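Putative ManD family dehydratase (Pantoea ananatis, PDB 3T6C) catalyses, with low activity in vitro, the magnesium-dependent dehydration of D-gluconate to 2-dehydro-3-deoxy-D-gluconate. Local coordinates at residues A[129-133]-A[134-138]; A[308-312]-A[313-317]; A[36-40]-A[41-45]. All blocks are in the same frame, centred on the assembly; numbering follows the deposited sequence.

Contact 1: residues A[129-133]-A[134-138]; sequences AGLPV and YELLG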
loop_
_atom_site.group_PDB
_atom_site.type_symbol
_atom_site.label_atom_id
_atom_site.label_comp_id
_atom_site.label_asym_id
_atom_site.label_seq_id
_atom_site.Cartn_x
_atom_site.Cartn_y
_atom_site.Cartn_z
ATOM N N ALA A 129 -12.106 -18.344 -44.351
ATOM C CA ALA A 129 -11.634 -17.061 -44.850
ATOM C C ALA A 129 -10.649 -17.195 -45.994
ATOM O O ALA A 129 -10.330 -16.183 -46.660
ATOM C CB ALA A 129 -10.942 -16.257 -43.719
ATOM N N GLY A 130 -10.076 -18.394 -46.170
ATOM C CA GLY A 130 -8.956 -18.543 -47.094
ATOM C C GLY A 130 -7.660 -17.869 -46.633
ATOM O O GLY A 130 -6.832 -17.492 -47.480
ATOM N N LEU A 131 -7.453 -17.738 -45.315
ATOM C CA LEU A 131 -6.318 -16.997 -44.772
ATOM C C LEU A 131 -5.722 -17.793 -43.612
ATOM O O LEU A 131 -6.472 -18.438 -42.876
ATOM C CB LEU A 131 -6.819 -15.648 -44.201
ATOM C CG LEU A 131 -7.235 -14.609 -45.244
ATOM C CD1 LEU A 131 -7.836 -13.391 -44.505
ATOM C CD2 LEU A 131 -6.131 -14.197 -46.219
ATOM N N PRO A 132 -4.382 -17.689 -43.412
ATOM C CA PRO A 132 -3.770 -18.219 -42.192
ATOM C C PRO A 132 -4.366 -17.562 -40.953
ATOM O O PRO A 132 -4.749 -16.388 -41.023
ATOM C CB PRO A 132 -2.310 -17.755 -42.318
ATOM C CG PRO A 132 -2.051 -17.691 -43.854
ATOM C CD PRO A 132 -3.376 -17.067 -44.308
ATOM N N VAL A 133 -4.412 -18.293 -39.842
ATOM C CA VAL A 133 -4.883 -17.706 -38.584
ATOM C C VAL A 133 -4.055 -16.457 -38.250
ATOM O O VAL A 133 -4.640 -15.471 -37.803
ATOM C CB VAL A 133 -4.832 -18.725 -37.448
ATOM C CG1 VAL A 133 -5.046 -18.054 -36.087
ATOM C CG2 VAL A 133 -5.977 -19.788 -37.657
ATOM N N TYR A 134 -2.736 -16.439 -38.481
ATOM C CA TYR A 134 -1.983 -15.173 -38.186
ATOM C C TYR A 134 -2.509 -13.972 -38.917
ATOM O O TYR A 134 -2.337 -12.848 -38.438
ATOM C CB TYR A 134 -0.458 -15.352 -38.387
ATOM C CG TYR A 134 -0.006 -15.618 -39.793
ATOM C CD1 TYR A 134 0.019 -14.608 -40.742
ATOM C CD2 TYR A 134 0.461 -16.883 -40.151
ATOM C CE1 TYR A 134 0.420 -14.864 -42.016
ATOM C CE2 TYR A 134 0.918 -17.155 -41.419
ATOM C CZ TYR A 134 0.880 -16.150 -42.346
ATOM O OH TYR A 134 1.307 -16.392 -43.623
ATOM N N GLU A 135 -3.119 -14.165 -40.100
ATOM C CA GLU A 135 -3.699 -13.025 -40.801
ATOM C C GLU A 135 -4.954 -12.514 -40.139
ATOM O O GLU A 135 -5.285 -11.337 -40.270
ATOM C CB GLU A 135 -4.020 -13.340 -42.264
ATOM C CG GLU A 135 -2.785 -13.634 -43.056
ATOM C CD GLU A 135 -1.907 -12.449 -43.380
ATOM O OE1 GLU A 135 -2.096 -11.348 -42.826
ATOM O OE2 GLU A 135 -1.015 -12.595 -44.260
ATOM N N LEU A 136 -5.692 -13.397 -39.447
ATOM C CA LEU A 136 -6.895 -12.939 -38.716
ATOM C C LEU A 136 -6.576 -12.188 -37.426
ATOM O O LEU A 136 -7.383 -11.407 -36.938
ATOM C CB LEU A 136 -7.729 -14.151 -38.346
ATOM C CG LEU A 136 -8.026 -15.086 -39.505
ATOM C CD1 LEU A 136 -8.832 -16.294 -38.954
ATOM C CD2 LEU A 136 -8.792 -14.374 -40.609
ATOM N N LEU A 137 -5.408 -12.462 -36.857
ATOM C CA LEU A 137 -4.962 -11.970 -35.553
ATOM C C LEU A 137 -4.169 -10.659 -35.593
ATOM O O LEU A 137 -3.606 -10.268 -34.583
ATOM C CB LEU A 137 -4.162 -13.019 -34.771
ATOM C CG LEU A 137 -4.919 -14.313 -34.488
ATOM C CD1 LEU A 137 -3.983 -15.234 -33.789
ATOM C CD2 LEU A 137 -6.153 -14.072 -33.646
ATOM N N GLY A 138 -4.140 -10.005 -36.743
ATOM C CA GLY A 138 -3.379 -8.788 -36.955
ATOM C C GLY A 138 -2.335 -8.826 -38.043
ATOM O O GLY A 138 -1.848 -7.780 -38.408
#

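Contact 2: residues A[308-312]-A[313-317]; sequences PLIDN and KLIDY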
loop_
_atom_site.group_PDB
_atom_site.type_symbol
_atom_site.label_atom_id
_atom_site.label_comp_id
_atom_site.label_asym_id
_atom_site.label_seq_id
_atom_site.Cartn_x
_atom_site.Cartn_y
_atom_site.Cartn_z
ATOM N N PRO A 308 -1.838 -11.428 -11.723
ATOM C CA PRO A 308 -1.131 -10.558 -10.784
ATOM C C PRO A 308 0.341 -10.399 -11.165
ATOM O O PRO A 308 0.942 -9.326 -10.922
ATOM C CB PRO A 308 -1.285 -11.288 -9.428
ATOM C CG PRO A 308 -2.507 -12.166 -9.629
ATOM C CD PRO A 308 -2.473 -12.582 -11.050
ATOM N N LEU A 309 0.931 -11.414 -11.783
ATOM C CA LEU A 309 2.360 -11.301 -12.077
ATOM C C LEU A 309 2.543 -10.291 -13.190
ATOM O O LEU A 309 3.503 -9.489 -13.161
ATOM C CB LEU A 309 2.926 -12.621 -12.573
ATOM C CG LEU A 309 2.910 -13.770 -11.552
ATOM C CD1 LEU A 309 3.708 -14.969 -12.046
ATOM C CD2 LEU A 309 3.294 -13.410 -10.175
ATOM N N ILE A 310 1.617 -10.303 -14.147
ATOM C CA ILE A 310 1.762 -9.402 -15.299
ATOM C C ILE A 310 1.420 -7.987 -14.838
ATOM O O ILE A 310 2.157 -7.029 -15.135
ATOM C CB ILE A 310 0.905 -9.878 -16.463
ATOM C CG1 ILE A 310 1.450 -11.217 -17.008
ATOM C CG2 ILE A 310 0.916 -8.796 -17.577
ATOM C CD1 ILE A 310 0.438 -11.895 -17.991
ATOM N N ASP A 311 0.343 -7.828 -14.067
ATOM C CA ASP A 311 -0.075 -6.509 -13.568
ATOM C C ASP A 311 1.015 -5.805 -12.809
ATOM O O ASP A 311 1.170 -4.606 -12.952
ATOM C CB ASP A 311 -1.264 -6.683 -12.582
ATOM C CG ASP A 311 -2.601 -6.740 -13.290
ATOM O OD1 ASP A 311 -2.728 -6.161 -14.399
ATOM O OD2 ASP A 311 -3.532 -7.282 -12.680
ATOM N N ASN A 312 1.741 -6.563 -12.007
ATOM C CA ASN A 312 2.740 -6.025 -11.084
ATOM C C ASN A 312 4.174 -6.046 -11.642
ATOM O O ASN A 312 5.155 -5.761 -10.918
ATOM C CB ASN A 312 2.603 -6.670 -9.712
ATOM C CG ASN A 312 1.319 -6.286 -9.049
ATOM O OD1 ASN A 312 1.150 -5.117 -8.660
ATOM N ND2 ASN A 312 0.400 -7.227 -8.930
ATOM N N LYS A 313 4.313 -6.382 -12.922
ATOM C CA LYS A 313 5.632 -6.354 -13.579
ATOM C C LYS A 313 6.594 -7.345 -12.912
ATOM O O LYS A 313 7.805 -7.069 -12.774
ATOM C CB LYS A 313 6.243 -4.932 -13.601
ATOM C CG LYS A 313 5.211 -3.824 -13.953
ATOM C CD LYS A 313 4.510 -4.034 -15.285
ATOM C CE LYS A 313 3.684 -2.805 -15.699
ATOM N NZ LYS A 313 2.504 -2.618 -14.733
ATOM N N LEU A 314 6.049 -8.485 -12.492
ATOM C CA LEU A 314 6.849 -9.461 -11.725
ATOM C C LEU A 314 7.565 -10.439 -12.634
ATOM O O LEU A 314 8.424 -11.180 -12.176
ATOM C CB LEU A 314 5.979 -10.230 -10.672
ATOM C CG LEU A 314 5.354 -9.237 -9.679
ATOM C CD1 LEU A 314 4.537 -10.059 -8.690
ATOM C CD2 LEU A 314 6.408 -8.358 -8.960
ATOM N N ILE A 315 7.267 -10.373 -13.941
ATOM C CA ILE A 315 7.915 -11.225 -14.934
ATOM C C ILE A 315 8.136 -10.403 -16.185
ATOM O O ILE A 315 7.542 -9.328 -16.359
ATOM C CB ILE A 315 7.103 -12.492 -15.296
ATOM C CG1 ILE A 315 5.733 -12.102 -15.883
ATOM C CG2 ILE A 315 6.847 -13.356 -14.035
ATOM C CD1 ILE A 315 4.886 -13.345 -16.315
ATOM N N ASP A 316 9.102 -10.811 -16.968
ATOM C CA ASP A 316 9.334 -10.225 -18.284
ATOM C C ASP A 316 8.855 -11.034 -19.461
ATOM O O ASP A 316 8.731 -10.503 -20.567
ATOM C CB ASP A 316 10.828 -9.960 -18.392
ATOM C CG ASP A 316 11.319 -9.208 -17.180
ATOM O OD1 ASP A 316 12.043 -9.801 -16.346
ATOM O OD2 ASP A 316 10.916 -7.997 -17.069
ATOM N N TYR A 317 8.584 -12.328 -19.209
ATOM C CA TYR A 317 8.132 -13.259 -20.256
ATOM C C TYR A 317 7.099 -14.163 -19.682
ATOM O O TYR A 317 7.313 -14.775 -18.633
ATOM C CB TYR A 317 9.301 -14.160 -20.768
ATOM C CG TYR A 317 10.397 -13.345 -21.446
ATOM C CD1 TYR A 317 11.475 -12.858 -20.702
ATOM C CD2 TYR A 317 10.334 -13.040 -22.802
ATOM C CE1 TYR A 317 12.475 -12.061 -21.311
ATOM C CE2 TYR A 317 11.338 -12.244 -23.422
ATOM C CZ TYR A 317 12.385 -11.798 -22.666
ATOM O OH TYR A 317 13.366 -11.021 -23.241
#

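Contact 3: residues A[36-40]-A[41-45]; sequences LTAPG and GIDLV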
loop_
_atom_site.group_PDB
_atom_site.type_symbol
_atom_site.label_atom_id
_atom_site.label_comp_id
_atom_site.label_asym_id
_atom_site.label_seq_id
_atom_site.Cartn_x
_atom_site.Cartn_y
_atom_site.Cartn_z
ATOM N N LEU A 36 -5.085 -39.940 -30.565
ATOM C CA LEU A 36 -3.943 -40.089 -29.661
ATOM C C LEU A 36 -2.825 -40.718 -30.487
ATOM O O LEU A 36 -2.953 -41.840 -31.017
ATOM C CB LEU A 36 -4.276 -40.978 -28.472
ATOM C CG LEU A 36 -5.381 -40.548 -27.504
ATOM C CD1 LEU A 36 -5.494 -41.493 -26.300
ATOM C CD2 LEU A 36 -5.189 -39.165 -27.081
ATOM N N THR A 37 -1.710 -39.995 -30.601
ATOM C CA THR A 37 -0.597 -40.472 -31.441
ATOM C C THR A 37 0.762 -40.023 -30.889
ATOM O O THR A 37 0.829 -39.014 -30.216
ATOM C CB THR A 37 -0.790 -40.000 -32.939
ATOM O OG1 THR A 37 0.215 -40.577 -33.771
ATOM C CG2 THR A 37 -0.716 -38.472 -33.111
ATOM N N ALA A 38 1.827 -40.779 -31.175
ATOM C CA ALA A 38 3.130 -40.453 -30.616
ATOM C C ALA A 38 4.303 -40.552 -31.616
ATOM O O ALA A 38 5.249 -41.267 -31.346
ATOM C CB ALA A 38 3.401 -41.370 -29.392
ATOM N N PRO A 39 4.255 -39.800 -32.722
ATOM C CA PRO A 39 5.260 -40.036 -33.789
ATOM C C PRO A 39 6.647 -39.578 -33.388
ATOM O O PRO A 39 7.630 -40.082 -33.932
ATOM C CB PRO A 39 4.725 -39.217 -34.987
ATOM C CG PRO A 39 3.191 -38.983 -34.659
ATOM C CD PRO A 39 3.190 -38.852 -33.127
ATOM N N GLY A 40 6.723 -38.615 -32.476
ATOM C CA GLY A 40 8.000 -38.139 -31.955
ATOM C C GLY A 40 8.475 -38.826 -30.674
ATOM O O GLY A 40 9.481 -38.433 -30.088
ATOM N N GLY A 41 7.799 -39.888 -30.270
ATOM C CA GLY A 41 8.159 -40.639 -29.081
ATOM C C GLY A 41 7.541 -40.059 -27.817
ATOM O O GLY A 41 7.901 -40.482 -26.707
ATOM N N ILE A 42 6.598 -39.127 -27.993
ATOM C CA ILE A 42 5.938 -38.436 -26.889
ATOM C C ILE A 42 4.450 -38.432 -27.168
ATOM O O ILE A 42 4.016 -38.094 -28.285
ATOM C CB ILE A 42 6.452 -36.986 -26.734
ATOM C CG1 ILE A 42 7.927 -37.015 -26.340
ATOM C CG2 ILE A 42 5.673 -36.230 -25.614
ATOM C CD1 ILE A 42 8.569 -35.692 -26.444
ATOM N N ASP A 43 3.654 -38.819 -26.169
ATOM C CA ASP A 43 2.205 -38.957 -26.415
ATOM C C ASP A 43 1.543 -37.605 -26.640
ATOM O O ASP A 43 1.672 -36.707 -25.824
ATOM C CB ASP A 43 1.514 -39.641 -25.231
ATOM C CG ASP A 43 1.959 -41.087 -25.027
ATOM O OD1 ASP A 43 2.572 -41.684 -25.943
ATOM O OD2 ASP A 43 1.625 -41.623 -23.951
ATOM N N LEU A 44 0.817 -37.491 -27.754
ATOM C CA LEU A 44 0.070 -36.272 -28.141
ATOM C C LEU A 44 -1.417 -36.482 -28.165
ATOM O O LEU A 44 -1.851 -37.591 -28.453
ATOM C CB LEU A 44 0.441 -35.855 -29.577
ATOM C CG LEU A 44 1.956 -35.774 -29.828
ATOM C CD1 LEU A 44 2.205 -35.412 -31.285
ATOM C CD2 LEU A 44 2.599 -34.763 -28.934
ATOM N N VAL A 45 -2.207 -35.422 -27.889
ATOM C CA VAL A 45 -3.670 -35.469 -28.058
ATOM C C VAL A 45 -4.102 -34.430 -29.086
ATOM O O VAL A 45 -3.862 -33.228 -28.892
ATOM C CB VAL A 45 -4.388 -35.176 -26.736
ATOM C CG1 VAL A 45 -5.886 -35.414 -26.893
ATOM C CG2 VAL A 45 -3.814 -36.059 -25.614
HETATM O O HOH W 1 5.498 -37.222 -30.378
#

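Contact 1: residues A[129-133]-A[134-138]
P132 lays its CB-CG edge over one face of the Y134 ring. P132 CB makes the CH-pi contact, 3.6 Å from the centroid of the Y134 ring and 18° off its normal. It is displaced toward the rim, with Y134 CE2 as its nearest ring atom. P132 CG reaches further out, over Y134 CZ and OH. The Y134 ring can fold back beneath the proline because CG sits between the backbone N and the carbonyl carbon (chi1 66°). H363 of helix 355-367 also meets the tyrosine ring, and H363 ND1 is hydrogen-bonded to Y134 N.

At its other end the proline ring meets E135. P132 CD lies 3.7 Å from E135 CG, the two side chains side by side and pointing the same way. The carboxylate of E135 goes on to a salt bridge with K125 of the second subunit.

The backbone makes a short, weakly bonded helical turn. E135 N donates to P132 O at 2.9 Å. V133 O receives weak bonds from both L136 N and L137 N. V133 and L137 lie side by side, V133 CG1 3.8 Å from L137 CD1. L131 CD1 and A129 CB approach L136 CD2, and L136 also packs on L136 of the second subunit.

The turn after helix 108-129 thus combines proline-aromatic and leucine packing with weak helical backbone bonds, while the E135 carboxylate is used across the subunit interface.

Contact 2: residues A[308-312]-A[313-317]
K313 turns its chain back over the helix end by bends at chi2 (-57°) and chi4 (-67°). These bends bring K313 NZ to D311 O at 3.0 Å. The ammonium sits above the plane of that carbonyl. N341 OD1 is a second partner of NZ, and E281 of the third subunit forms a salt bridge with it. The lysine thus links a helix C-terminus to a neighbouring chain.

K313 has positive phi and is the C-prime residue of a Schellman motif that ends helix 303-311. L314 N donates to L309 O at 2.8 Å. This bond is nearly straight, 165° at the hydrogen, and lies in the carbonyl plane. K313 N donates to I310 O at 3.2 Å, from above the carbonyl plane. N312 adds a local grip: its side-chain ND2 donates to P308 O at 2.9 Å. The backbone N of N312 uses the same oxygen, which is therefore held by two donors from one residue.

Apolar side chains close over the turn. L314 CD1 meets L309 CD2 at 3.9 Å, the two leucines crossing at about a right angle. L314 CG also rests against N312 CB. The other branch of L309, CD1, meets I315 CG2 at 4.1 Å. I315 CD1 touches I310 CG1, so the isoleucine spans two helix residues. L283 of helix 283-289 packs on both leucines.

The last carbonyls of the helix are thus taken up by backbone, amide and ammonium donors. The positive charge of K313 lies at the C-terminal end of the helix, where it would probably be favoured by the helix dipole.

Contact 3: residues A[36-40]-A[41-45]
The L36 side chain starts with CB 4.2 Å from L44 O, and its CD2 then reaches V45, its partner in an antiparallel non-hydrogen-bonded pair. That methyl sits 3.7 Å from V45 CG2 and almost as near V45 CG1, so it rests against both branches of the valine. The two side chains lie side by side and point the same way from the sheet. Y69 and Q72 of helix 68-83 also touch L36, and I68 touches V45.

T37 and L44 form the neighbouring, hydrogen-bonded pair. L44 N donates to T37 O at 2.9 Å, and T37 N donates back to L44 O at 3.2 Å. L44 CB packs close to T37 O, while its CD1 meets P39 CD at 4.0 Å. Helix 381-386 packs on both P39 and L44. A38 CB lies against D43 OD1, whose carboxylate is held by the backbone N atoms of E421 and G422.

The chain reverses in a type I turn from A38 to G41, closed by G41 N to A38 O at 3.1 Å. One water links the turn to the returning chain, accepting from G40 N and donating to I42 O at 2.7 Å.

This is the end of an antiparallel beta hairpin, strands 29-37 and 44-51, in the N-terminal domain of the enolase superfamily. Its loop approaches the active site: the I42 side chain touches D352, which binds the substrate.

Overall arrangement
Along the chain, contact 3 comes first, then contact 1, then contact 2. Contacts 3 and 1 both belong to the N-terminal domain, yet their centres are about 28 Å apart. Contact 3 closes the hairpin of strands 29-37 and 44-51 in the three-stranded antiparallel sheet; contact 1 follows helix 108-129. Contact 2 belongs to the C-terminal barrel, between helix 303-311 and strand 317-318. Its centre is about 29 Å from that of contact 1 and about 33 Å from that of contact 3, across the chain's centre from the latter. Contacts 1 and 2 help form subunit interfaces, both reaching the second subunit. Contact 3 meets no other chain and lies beside the substrate site, its I42 side chain about 7 Å from bound gluconate.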